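Phosphate-binding protein (Xanthomonas axonopodis pv. citri, PDB 5UB3) is a periplasmic binding protein of the phosphonate-binding family, crystallised with chloride, that probably senses a small ligand for a partner diguanylate cyclase. Local coordinates at residues M71-T85 and R211-E225. Residues are numbered along the deposited sequence; the frame is centred on the assembly and turned at random.
Sequences MLLEQRGSAHPLLMT and RAVEMVRTGMDPAVE
Val213 and Glu214 meet Leu83 in an antiparallel strand pair with a classic beta bulge, within one lobe of a periplasmic-binding-protein fold. Val213, apolar, lays CG2 against Pro81 CB (3.9 Å) and near Met84 SD. At Glu214 the bulge sets Leu82 and Leu83 opposite one residue, whose O accepts from Leu82 N (2.7 Å) while its N donates to Leu83 O (2.9 Å). The buried Glu214 carboxylate is well satisfied: OE2 takes the Thr85 hydroxyl on its anti lone pair (OG1 to OE2, 2.7 Å) and also Ser64, while OE1 takes Trp62. Unbranched Met215 can bend at chi2 and chi3 (-75° and -73°), which lays its thioether alongside the Pro81 ring; its CE touches Met71 CE (4.1 Å), joining strand to helix 67-75. Val216, beta-branched as suits an extended strand, exchanges two backbone bonds with His80 and sets CG2 off the ring plane near NE2, on the side where Val216 O lies. Thr218's short hydroxyl reaches the helix end: OG1 donates a hydrogen bond to O of Gly77 (2.6 Å), the positive-phi Schellman residue, and accepts one from a water contacting His80 ND1. Extended Glu225, whose OE2 is salt-bridged to Arg229, accepts from His80 NE2 through OE1 (2.8 Å), which lies in the ring plane.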
loop_
_atom_site.group_PDB
_atom_site.type_symbol
_atom_site.label_atom_id
_atom_site.label_comp_id
_atom_site.label_asym_id
_atom_site.label_seq_id
_atom_site.Cartn_x
_atom_site.Cartn_y
_atom_site.Cartn_z
ATOM N N MET A 71 -0.093 -0.301 8.637
ATOM C CA MET A 71 -0.283 0.432 9.852
ATOM C C MET A 71 -1.758 0.588 10.173
ATOM O O MET A 71 -2.096 0.568 11.348
ATOM C CB MET A 71 0.483 1.770 9.843
ATOM C CG MET A 71 1.993 1.570 9.762
ATOM S SD MET A 71 2.659 0.631 11.124
ATOM C CE MET A 71 2.760 -1.077 10.497
ATOM N N LEU A 72 -2.633 0.692 9.150
ATOM C CA LEU A 72 -4.072 0.655 9.437
ATOM C C LEU A 72 -4.407 -0.625 10.195
ATOM O O LEU A 72 -5.182 -0.617 11.176
ATOM C CB LEU A 72 -4.922 0.694 8.166
ATOM C CG LEU A 72 -4.811 1.982 7.397
ATOM C CD1 LEU A 72 -5.549 1.848 6.071
ATOM C CD2 LEU A 72 -5.412 3.107 8.178
ATOM N N LEU A 73 -3.834 -1.731 9.739
ATOM C CA LEU A 73 -4.121 -3.004 10.382
ATOM C C LEU A 73 -3.540 -3.044 11.795
ATOM O O LEU A 73 -4.240 -3.433 12.731
ATOM C CB LEU A 73 -3.612 -4.168 9.572
ATOM C CG LEU A 73 -4.086 -4.287 8.130
ATOM C CD1 LEU A 73 -3.312 -5.375 7.399
ATOM C CD2 LEU A 73 -5.583 -4.527 8.088
ATOM N N GLU A 74 -2.287 -2.634 11.961
ATOM C CA GLU A 74 -1.677 -2.611 13.310
ATOM C C GLU A 74 -2.464 -1.700 14.257
ATOM O O GLU A 74 -2.674 -2.050 15.405
ATOM C CB GLU A 74 -0.213 -2.175 13.275
ATOM C CG GLU A 74 0.517 -2.448 14.577
ATOM C CD GLU A 74 1.978 -2.099 14.526
ATOM O OE1 GLU A 74 2.828 -2.878 14.977
ATOM O OE2 GLU A 74 2.248 -0.995 14.115
ATOM N N GLN A 75 -2.912 -0.552 13.768
ATOM C CA GLN A 75 -3.644 0.400 14.633
ATOM C C GLN A 75 -4.943 -0.126 15.162
ATOM O O GLN A 75 -5.298 0.143 16.285
ATOM C CB GLN A 75 -3.948 1.689 13.906
ATOM C CG GLN A 75 -2.733 2.531 13.720
ATOM C CD GLN A 75 -2.970 3.650 12.725
ATOM O OE1 GLN A 75 -4.116 3.892 12.259
ATOM N NE2 GLN A 75 -1.901 4.390 12.432
ATOM N N ARG A 76 -5.646 -0.862 14.323
ATOM C CA ARG A 76 -6.824 -1.564 14.753
ATOM C C ARG A 76 -6.494 -2.781 15.623
ATOM O O ARG A 76 -7.397 -3.454 16.036
ATOM C CB ARG A 76 -7.682 -1.957 13.556
ATOM C CG ARG A 76 -8.206 -0.746 12.798
ATOM C CD ARG A 76 -8.971 -1.215 11.594
ATOM N NE ARG A 76 -9.775 -0.138 11.057
ATOM C CZ ARG A 76 -9.424 0.689 10.081
ATOM N NH1 ARG A 76 -8.243 0.600 9.470
ATOM N NH2 ARG A 76 -10.288 1.617 9.695
ATOM N N GLY A 77 -5.233 -3.050 15.944
ATOM C CA GLY A 77 -4.911 -4.124 16.902
ATOM C C GLY A 77 -4.938 -5.541 16.353
ATOM O O GLY A 77 -4.883 -6.508 17.119
ATOM N N SER A 78 -4.978 -5.668 15.035
ATOM C CA SER A 78 -5.256 -6.928 14.408
ATOM C C SER A 78 -4.007 -7.650 13.790
ATOM O O SER A 78 -4.058 -8.850 13.486
ATOM C CB SER A 78 -6.367 -6.699 13.414
ATOM O OG SER A 78 -5.953 -5.927 12.308
ATOM N N ALA A 79 -2.874 -6.964 13.743
ATOM C CA ALA A 79 -1.661 -7.489 13.160
ATOM C C ALA A 79 -0.375 -6.732 13.579
ATOM O O ALA A 79 -0.421 -5.561 13.974
ATOM C CB ALA A 79 -1.804 -7.462 11.677
ATOM N N HIS A 80 0.764 -7.393 13.435
ATOM C CA HIS A 80 2.052 -6.783 13.780
ATOM C C HIS A 80 3.076 -7.177 12.734
ATOM O O HIS A 80 2.912 -8.204 12.080
ATOM C CB HIS A 80 2.498 -7.177 15.202
ATOM C CG HIS A 80 2.576 -8.658 15.402
ATOM N ND1 HIS A 80 1.469 -9.412 15.716
ATOM C CD2 HIS A 80 3.614 -9.516 15.358
ATOM C CE1 HIS A 80 1.804 -10.688 15.793
ATOM N NE2 HIS A 80 3.099 -10.777 15.597
ATOM N N PRO A 81 4.144 -6.392 12.588
ATOM C CA PRO A 81 5.116 -6.698 11.544
ATOM C C PRO A 81 5.919 -7.980 11.765
ATOM O O PRO A 81 6.290 -8.263 12.890
ATOM C CB PRO A 81 6.039 -5.464 11.557
ATOM C CG PRO A 81 5.249 -4.376 12.229
ATOM C CD PRO A 81 4.330 -5.039 13.172
ATOM N N LEU A 82 6.154 -8.737 10.704
ATOM C CA LEU A 82 6.952 -9.935 10.731
ATOM C C LEU A 82 8.316 -9.658 10.115
ATOM O O LEU A 82 9.334 -10.000 10.721
ATOM C CB LEU A 82 6.286 -10.999 9.879
ATOM C CG LEU A 82 6.979 -12.366 9.857
ATOM C CD1 LEU A 82 6.533 -13.140 11.048
ATOM C CD2 LEU A 82 6.616 -13.099 8.586
ATOM N N LEU A 83 8.306 -9.106 8.898
ATOM C CA LEU A 83 9.487 -8.867 8.054
ATOM C C LEU A 83 9.276 -7.606 7.262
ATOM O O LEU A 83 8.149 -7.297 6.920
ATOM C CB LEU A 83 9.713 -10.014 7.044
ATOM C CG LEU A 83 10.226 -11.324 7.613
ATOM C CD1 LEU A 83 10.196 -12.431 6.583
ATOM C CD2 LEU A 83 11.607 -11.115 8.225
ATOM N N MET A 84 10.320 -6.828 7.018
ATOM C CA MET A 84 10.256 -5.744 6.047
ATOM C C MET A 84 10.475 -6.353 4.677
ATOM O O MET A 84 11.245 -7.285 4.523
ATOM C CB MET A 84 11.292 -4.635 6.314
ATOM C CG MET A 84 11.182 -4.009 7.665
ATOM S SD MET A 84 9.579 -3.308 8.068
ATOM C CE MET A 84 9.454 -2.058 6.759
ATOM N N THR A 85 9.760 -5.840 3.687
ATOM C CA THR A 85 9.674 -6.437 2.380
ATOM C C THR A 85 10.196 -5.474 1.340
ATOM O O THR A 85 9.846 -4.279 1.331
ATOM C CB THR A 85 8.231 -6.889 2.069
ATOM O OG1 THR A 85 7.808 -7.700 3.162
ATOM C CG2 THR A 85 8.093 -7.625 0.767
ATOM N N ARG A 211 8.562 0.584 1.925
ATOM C CA ARG A 211 7.616 0.247 0.907
ATOM C C ARG A 211 6.575 -0.787 1.310
ATOM O O ARG A 211 5.375 -0.637 1.057
ATOM C CB ARG A 211 8.471 -0.302 -0.215
ATOM C CG ARG A 211 7.670 -0.870 -1.283
ATOM C CD ARG A 211 8.234 -0.568 -2.606
ATOM N NE ARG A 211 7.131 -0.780 -3.499
ATOM C CZ ARG A 211 7.268 -1.070 -4.773
ATOM N NH1 ARG A 211 8.475 -1.177 -5.346
ATOM N NH2 ARG A 211 6.162 -1.246 -5.466
ATOM N N ALA A 212 7.021 -1.889 1.902
ATOM C CA ALA A 212 6.072 -2.980 2.191
ATOM C C ALA A 212 6.566 -3.783 3.338
ATOM O O ALA A 212 7.726 -3.645 3.717
ATOM C CB ALA A 212 5.845 -3.847 0.985
ATOM N N VAL A 213 5.658 -4.596 3.895
ATOM C CA VAL A 213 5.921 -5.302 5.143
ATOM C C VAL A 213 5.015 -6.509 5.159
ATOM O O VAL A 213 3.849 -6.463 4.737
ATOM C CB VAL A 213 5.681 -4.388 6.359
ATOM C CG1 VAL A 213 4.313 -3.803 6.360
ATOM C CG2 VAL A 213 5.924 -5.069 7.703
ATOM N N GLU A 214 5.541 -7.611 5.675
ATOM C CA GLU A 214 4.746 -8.784 5.985
ATOM C C GLU A 214 4.173 -8.613 7.381
ATOM O O GLU A 214 4.908 -8.373 8.356
ATOM C CB GLU A 214 5.665 -10.047 5.930
ATOM C CG GLU A 214 6.395 -10.166 4.602
ATOM C CD GLU A 214 5.432 -10.079 3.440
ATOM O OE1 GLU A 214 4.515 -10.909 3.433
ATOM O OE2 GLU A 214 5.581 -9.187 2.560
ATOM N N MET A 215 2.869 -8.781 7.507
ATOM C CA MET A 215 2.210 -8.683 8.783
ATOM C C MET A 215 1.588 -10.009 9.118
ATOM O O MET A 215 1.119 -10.743 8.234
ATOM C CB MET A 215 1.110 -7.649 8.787
ATOM C CG MET A 215 1.487 -6.272 8.279
ATOM S SD MET A 215 2.478 -5.324 9.469
ATOM C CE MET A 215 1.279 -4.884 10.682
ATOM N N VAL A 216 1.569 -10.309 10.403
ATOM C CA VAL A 216 0.853 -11.482 10.873
ATOM C C VAL A 216 -0.104 -11.100 11.932
ATOM O O VAL A 216 0.086 -10.134 12.706
ATOM C CB VAL A 216 1.741 -12.627 11.390
ATOM C CG1 VAL A 216 2.560 -13.232 10.257
ATOM C CG2 VAL A 216 2.577 -12.185 12.578
ATOM N N ARG A 217 -1.140 -11.911 12.037
ATOM C CA ARG A 217 -2.204 -11.571 12.915
ATOM C C ARG A 217 -1.791 -11.637 14.370
ATOM O O ARG A 217 -1.028 -12.491 14.799
ATOM C CB ARG A 217 -3.407 -12.448 12.692
ATOM C CG ARG A 217 -3.243 -13.879 13.125
ATOM C CD ARG A 217 -4.605 -14.524 13.075
ATOM N NE ARG A 217 -4.471 -15.919 13.388
ATOM C CZ ARG A 217 -4.503 -16.433 14.620
ATOM N NH1 ARG A 217 -4.664 -15.689 15.710
ATOM N NH2 ARG A 217 -4.354 -17.728 14.754
ATOM N N THR A 218 -2.436 -10.741 15.109
ATOM C CA THR A 218 -2.495 -10.795 16.557
ATOM C C THR A 218 -2.884 -12.183 16.972
ATOM O O THR A 218 -3.854 -12.787 16.433
ATOM C CB THR A 218 -3.582 -9.869 17.045
ATOM O OG1 THR A 218 -3.315 -8.539 16.609
ATOM C CG2 THR A 218 -3.747 -9.932 18.628
ATOM N N GLY A 219 -2.135 -12.719 17.908
ATOM C CA GLY A 219 -2.416 -14.067 18.400
ATOM C C GLY A 219 -1.974 -15.281 17.579
ATOM O O GLY A 219 -2.197 -16.438 18.010
ATOM N N MET A 220 -1.321 -15.077 16.433
ATOM C CA MET A 220 -0.683 -16.217 15.746
ATOM C C MET A 220 0.205 -16.940 16.751
ATOM O O MET A 220 0.872 -16.335 17.562
ATOM C CB MET A 220 0.182 -15.747 14.591
ATOM C CG MET A 220 0.986 -16.842 13.935
ATOM S SD MET A 220 1.906 -16.105 12.586
ATOM C CE MET A 220 0.664 -16.282 11.337
ATOM N N ASP A 221 0.189 -18.235 16.682
ATOM C CA ASP A 221 1.011 -19.073 17.537
ATOM C C ASP A 221 2.516 -18.701 17.354
ATOM O O ASP A 221 3.009 -18.633 16.235
ATOM C CB ASP A 221 0.704 -20.517 17.179
ATOM C CG ASP A 221 1.704 -21.499 17.745
ATOM O OD1 ASP A 221 2.186 -21.292 18.855
ATOM O OD2 ASP A 221 1.994 -22.485 17.057
ATOM N N PRO A 222 3.225 -18.398 18.457
ATOM C CA PRO A 222 4.565 -17.880 18.300
ATOM C C PRO A 222 5.494 -18.793 17.520
ATOM O O PRO A 222 6.447 -18.290 16.917
ATOM C CB PRO A 222 5.071 -17.767 19.761
ATOM C CG PRO A 222 3.850 -17.506 20.519
ATOM C CD PRO A 222 2.791 -18.337 19.869
ATOM N N ALA A 223 5.264 -20.109 17.553
ATOM C CA ALA A 223 6.109 -21.063 16.754
ATOM C C ALA A 223 5.810 -20.955 15.230
ATOM O O ALA A 223 6.684 -21.068 14.368
ATOM C CB ALA A 223 5.927 -22.481 17.233
ATOM N N VAL A 224 4.566 -20.683 14.915
ATOM C CA VAL A 224 4.168 -20.494 13.515
ATOM C C VAL A 224 4.786 -19.205 13.037
ATOM O O VAL A 224 5.372 -19.167 11.982
ATOM C CB VAL A 224 2.638 -20.525 13.357
ATOM C CG1 VAL A 224 2.195 -20.203 11.941
ATOM C CG2 VAL A 224 2.119 -21.910 13.726
ATOM N N GLU A 225 4.657 -18.166 13.853
ATOM C CA GLU A 225 5.231 -16.885 13.531
ATOM C C GLU A 225 6.739 -16.989 13.263
ATOM O O GLU A 225 7.240 -16.491 12.271
ATOM C CB GLU A 225 4.916 -15.844 14.593
ATOM C CG GLU A 225 5.596 -14.533 14.265
ATOM C CD GLU A 225 5.135 -13.361 15.073
ATOM O OE1 GLU A 225 4.071 -13.359 15.659
ATOM O OE2 GLU A 225 5.882 -12.417 15.149
HETATM O O HOH W 1 -0.744 -8.015 16.453
#